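PDB 4D7P: superoxide reductase from Giardia intestinalis, which probably reduces superoxide to hydrogen peroxide at a mononuclear iron centre. Local coordinates for residues 85-97 / 101-111. Residues are numbered along the deposited sequence; the frame is centred on the assembly and turned at random.
With FE (Fe (III) ion), chain B.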
loop_
_atom_site.group_PDB
_atom_site.type_symbol
_atom_site.label_atom_id
_atom_site.label_comp_id
_atom_site.label_asym_id
_atom_site.label_seq_id
_atom_site.Cartn_x
_atom_site.Cartn_y
_atom_site.Cartn_z
ATOM N N CYS A 85 17.138 -0.787 -7.487
ATOM C CA CYS A 85 17.559 -0.679 -8.880
ATOM C C CYS A 85 18.585 0.416 -9.048
ATOM O O CYS A 85 18.432 1.484 -8.463
ATOM C CB CYS A 85 16.365 -0.388 -9.782
ATOM S SG CYS A 85 15.197 -1.727 -9.882
ATOM N N ASP A 86 19.622 0.156 -9.843
ATOM C CA ASP A 86 20.581 1.199 -10.182
ATOM C C ASP A 86 21.058 1.958 -8.935
ATOM O O ASP A 86 20.885 3.175 -8.858
ATOM C CB ASP A 86 19.951 2.185 -11.171
ATOM C CG ASP A 86 19.439 1.510 -12.435
ATOM O OD1 ASP A 86 20.143 0.630 -12.974
ATOM O OD2 ASP A 86 18.329 1.860 -12.892
ATOM N N LEU A 87 21.623 1.244 -7.957
ATOM C CA LEU A 87 21.976 1.848 -6.662
ATOM C C LEU A 87 22.950 3.015 -6.799
ATOM O O LEU A 87 22.921 3.963 -6.000
ATOM C CB LEU A 87 22.573 0.799 -5.719
ATOM C CG LEU A 87 22.963 1.269 -4.305
ATOM C CD1 LEU A 87 21.743 1.665 -3.496
ATOM C CD2 LEU A 87 23.775 0.212 -3.546
ATOM N N GLU A 88 23.804 2.952 -7.818
ATOM C CA GLU A 88 24.832 3.967 -8.011
ATOM C C GLU A 88 24.200 5.333 -8.273
ATOM O O GLU A 88 24.858 6.367 -8.171
ATOM C CB GLU A 88 25.773 3.571 -9.160
ATOM C CG GLU A 88 25.123 3.514 -10.542
ATOM C CD GLU A 88 24.416 2.193 -10.825
ATOM O OE1 GLU A 88 24.499 1.274 -9.977
ATOM O OE2 GLU A 88 23.776 2.081 -11.900
ATOM N N LYS A 89 22.910 5.331 -8.588
ATOM C CA LYS A 89 22.223 6.568 -8.912
ATOM C C LYS A 89 21.907 7.392 -7.667
ATOM O O LYS A 89 21.523 8.555 -7.778
ATOM C CB LYS A 89 20.939 6.272 -9.699
ATOM C CG LYS A 89 21.196 5.716 -11.115
ATOM C CD LYS A 89 19.907 5.589 -11.930
ATOM C CE LYS A 89 20.170 4.988 -13.310
ATOM N NZ LYS A 89 18.957 5.020 -14.181
ATOM N N TYR A 90 22.082 6.802 -6.483
ATOM C CA TYR A 90 21.716 7.480 -5.241
ATOM C C TYR A 90 22.925 7.785 -4.375
ATOM O O TYR A 90 23.937 7.088 -4.441
ATOM C CB TYR A 90 20.713 6.634 -4.435
ATOM C CG TYR A 90 19.498 6.218 -5.231
ATOM C CD1 TYR A 90 18.382 7.047 -5.323
ATOM C CD2 TYR A 90 19.472 5.002 -5.908
ATOM C CE1 TYR A 90 17.272 6.672 -6.059
ATOM C CE2 TYR A 90 18.366 4.616 -6.641
ATOM C CZ TYR A 90 17.268 5.454 -6.713
ATOM O OH TYR A 90 16.168 5.060 -7.445
ATOM N N LYS A 91 22.807 8.815 -3.543
ATOM C CA LYS A 91 23.883 9.179 -2.627
ATOM C C LYS A 91 23.600 8.704 -1.205
ATOM O O LYS A 91 24.494 8.682 -0.356
ATOM C CB LYS A 91 24.114 10.692 -2.648
ATOM C CG LYS A 91 22.899 11.555 -2.359
ATOM C CD LYS A 91 23.150 12.979 -2.854
ATOM C CE LYS A 91 21.971 13.903 -2.588
ATOM N NZ LYS A 91 22.087 15.208 -3.309
ATOM N N GLY A 92 22.355 8.314 -0.952
ATOM C CA GLY A 92 21.969 7.803 0.350
ATOM C C GLY A 92 20.624 7.093 0.321
ATOM O O GLY A 92 19.840 7.287 -0.610
ATOM N N LEU A 93 20.371 6.271 1.338
ATOM C CA LEU A 93 19.075 5.613 1.533
ATOM C C LEU A 93 18.436 6.093 2.831
ATOM O O LEU A 93 19.115 6.257 3.855
ATOM C CB LEU A 93 19.225 4.089 1.581
ATOM C CG LEU A 93 19.920 3.436 0.400
ATOM C CD1 LEU A 93 20.050 1.929 0.629
ATOM C CD2 LEU A 93 19.110 3.738 -0.847
ATOM N N LEU A 94 17.129 6.301 2.785
ATOM C CA LEU A 94 16.375 6.762 3.942
ATOM C C LEU A 94 15.256 5.778 4.231
ATOM O O LEU A 94 14.360 5.604 3.406
ATOM C CB LEU A 94 15.797 8.167 3.699
ATOM C CG LEU A 94 14.843 8.697 4.774
ATOM C CD1 LEU A 94 15.593 8.987 6.076
ATOM C CD2 LEU A 94 14.069 9.918 4.288
ATOM N N ALA A 95 15.314 5.122 5.386
ATOM C CA ALA A 95 14.243 4.217 5.796
ATOM C C ALA A 95 13.327 4.955 6.755
ATOM O O ALA A 95 13.797 5.729 7.591
ATOM C CB ALA A 95 14.817 2.941 6.451
ATOM N N VAL A 96 12.023 4.737 6.635
ATOM C CA VAL A 96 11.071 5.409 7.517
ATOM C C VAL A 96 9.998 4.451 8.030
ATOM O O VAL A 96 9.237 3.878 7.245
ATOM C CB VAL A 96 10.377 6.600 6.816
ATOM C CG1 VAL A 96 9.319 7.174 7.716
ATOM C CG2 VAL A 96 11.399 7.688 6.467
ATOM N N ALA A 97 9.958 4.265 9.347
ATOM C CA ALA A 97 8.984 3.375 9.969
ATOM C C ALA A 97 7.884 4.188 10.628
ATOM O O ALA A 97 8.166 5.188 11.280
ATOM C CB ALA A 97 9.662 2.464 10.990
ATOM N N LEU A 101 1.113 4.484 17.416
ATOM C CA LEU A 101 1.116 5.203 18.682
ATOM C C LEU A 101 2.209 6.259 18.715
ATOM O O LEU A 101 2.034 7.312 19.318
ATOM C CB LEU A 101 1.283 4.237 19.858
ATOM C CG LEU A 101 0.109 3.287 20.111
ATOM C CD1 LEU A 101 0.388 2.392 21.309
ATOM C CD2 LEU A 101 -1.194 4.062 20.305
ATOM N N HIS A 102 3.328 5.999 18.044
ATOM C CA HIS A 102 4.526 6.800 18.288
ATOM C C HIS A 102 5.090 7.537 17.086
ATOM O O HIS A 102 6.178 8.107 17.166
ATOM C CB HIS A 102 5.600 5.906 18.895
ATOM C CG HIS A 102 5.185 5.303 20.198
ATOM N ND1 HIS A 102 5.328 3.964 20.480
ATOM C CD2 HIS A 102 4.596 5.859 21.287
ATOM C CE1 HIS A 102 4.850 3.716 21.687
ATOM N NE2 HIS A 102 4.401 4.850 22.198
ATOM N N GLY A 103 4.353 7.540 15.984
ATOM C CA GLY A 103 4.728 8.347 14.838
ATOM C C GLY A 103 5.848 7.768 14.001
ATOM O O GLY A 103 6.142 6.569 14.081
ATOM N N CYS A 104 6.476 8.624 13.193
ATOM C CA CYS A 104 7.477 8.189 12.214
ATOM C C CYS A 104 8.889 8.220 12.764
ATOM O O CYS A 104 9.242 9.116 13.520
ATOM C CB CYS A 104 7.409 9.062 10.955
ATOM S SG CYS A 104 5.849 8.890 10.024
ATOM N N TRP A 105 9.697 7.237 12.384
ATOM C CA TRP A 105 11.092 7.186 12.815
ATOM C C TRP A 105 11.967 6.873 11.625
ATOM O O TRP A 105 11.734 5.895 10.919
ATOM C CB TRP A 105 11.275 6.144 13.910
ATOM C CG TRP A 105 10.523 6.482 15.143
ATOM C CD1 TRP A 105 9.176 6.353 15.349
ATOM C CD2 TRP A 105 11.065 7.009 16.354
ATOM N NE1 TRP A 105 8.849 6.771 16.618
ATOM C CE2 TRP A 105 9.993 7.181 17.257
ATOM C CE3 TRP A 105 12.358 7.351 16.768
ATOM C CZ2 TRP A 105 10.170 7.688 18.548
ATOM C CZ3 TRP A 105 12.534 7.854 18.049
ATOM C CH2 TRP A 105 11.446 8.016 18.925
ATOM N N GLU A 106 12.961 7.710 11.374
ATOM C CA GLU A 106 13.757 7.502 10.185
ATOM C C GLU A 106 15.206 7.146 10.487
ATOM O O GLU A 106 15.677 7.243 11.616
ATOM C CB GLU A 106 13.691 8.729 9.279
ATOM C CG GLU A 106 14.186 10.006 9.893
ATOM C CD GLU A 106 13.887 11.211 9.022
ATOM O OE1 GLU A 106 13.062 11.087 8.090
ATOM O OE2 GLU A 106 14.478 12.284 9.272
ATOM N N ASN A 107 15.896 6.697 9.452
ATOM C CA ASN A 107 17.291 6.320 9.556
ATOM C C ASN A 107 17.926 6.532 8.201
ATOM O O ASN A 107 17.439 6.020 7.195
ATOM C CB ASN A 107 17.443 4.866 10.014
ATOM C CG ASN A 107 18.895 4.479 10.241
ATOM O OD1 ASN A 107 19.779 5.336 10.247
ATOM N ND2 ASN A 107 19.148 3.190 10.432
ATOM N N TYR A 108 18.998 7.312 8.170
ATOM C CA TYR A 108 19.664 7.626 6.917
ATOM C C TYR A 108 20.957 6.858 6.813
ATOM O O TYR A 108 21.715 6.778 7.781
ATOM C CB TYR A 108 19.949 9.122 6.798
ATOM C CG TYR A 108 20.606 9.517 5.491
ATOM C CD1 TYR A 108 19.888 9.503 4.301
ATOM C CD2 TYR A 108 21.940 9.915 5.446
ATOM C CE1 TYR A 108 20.476 9.873 3.099
ATOM C CE2 TYR A 108 22.537 10.288 4.250
ATOM C CZ TYR A 108 21.801 10.264 3.079
ATOM O OH TYR A 108 22.382 10.628 1.883
ATOM N N MET A 109 21.203 6.283 5.643
ATOM C CA MET A 109 22.486 5.657 5.377
ATOM C C MET A 109 23.151 6.366 4.213
ATOM O O MET A 109 22.577 6.469 3.129
ATOM C CB MET A 109 22.321 4.171 5.078
ATOM C CG MET A 109 23.597 3.493 4.632
ATOM S SD MET A 109 23.262 1.815 4.103
ATOM C CE MET A 109 22.767 1.118 5.674
ATOM N N GLU A 110 24.354 6.880 4.443
ATOM C CA GLU A 110 25.119 7.507 3.375
ATOM C C GLU A 110 25.765 6.432 2.510
ATOM O O GLU A 110 26.393 5.515 3.029
ATOM C CB GLU A 110 26.178 8.444 3.955
ATOM C CG GLU A 110 26.822 9.376 2.938
ATOM C CD GLU A 110 27.864 10.302 3.563
ATOM O OE1 GLU A 110 27.673 10.733 4.722
ATOM O OE2 GLU A 110 28.875 10.599 2.891
ATOM N N LEU A 111 25.605 6.539 1.195
ATOM C CA LEU A 111 26.213 5.572 0.286
ATOM C C LEU A 111 27.617 6.018 -0.113
ATOM O O LEU A 111 28.468 5.197 -0.449
ATOM C CB LEU A 111 25.358 5.388 -0.961
ATOM C CG LEU A 111 23.968 4.791 -0.747
ATOM C CD1 LEU A 111 23.285 4.554 -2.082
ATOM C CD2 LEU A 111 24.085 3.497 0.031
ATOM O OXT LEU A 111 27.926 7.210 -0.118
HETATM FE FE FE B . 5.454 2.185 18.961
#
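Leu93 and Met109, Ala95 and Asn107, and Ala97 and Trp105 form the hydrogen-bonded pairs of an antiparallel beta hairpin, the closing hairpin of the immunoglobulin-like superoxide reductase domain. Strand 103-110 is outermost in its sheet within this chain; strand 92-97 is also hydrogen-bonded through its backbone to strand 48-57. Met109 N reaches Leu93 O at 2.7 Å, with an N-H...O angle of 173°. The inward face is tightly filled: Leu93, Ala95 and Ala97 pack on strand 29-34, and Asn107 ND2 donates a hydrogen bond to Pro21 O. At the C-terminal end Leu111, its CG anti to the carbonyl carbon (chi1 -64°), lies over Gly92 and sets CD1 3.6 Å from Leu87 CD1. The face carrying Leu94, Val96, Glu106 and Tyr108 is more open to solvent. There Leu94 CD1 rests 3.7 Å from Glu106 CB, while Val96 CG2 lies alongside the same CB at 3.8 Å. Tyr108, its CG anti to the backbone N (chi1 -178°), slants from its partner Leu94 toward Gly92, past Leu93 O, bringing OH 3.2 Å from Gly92 CA. Toward the iron, Trp105 stacks on the ligand His19 and its NE1 donates a hydrogen bond to His102 O; His102 itself binds the iron through ND1 at 2.3 Å.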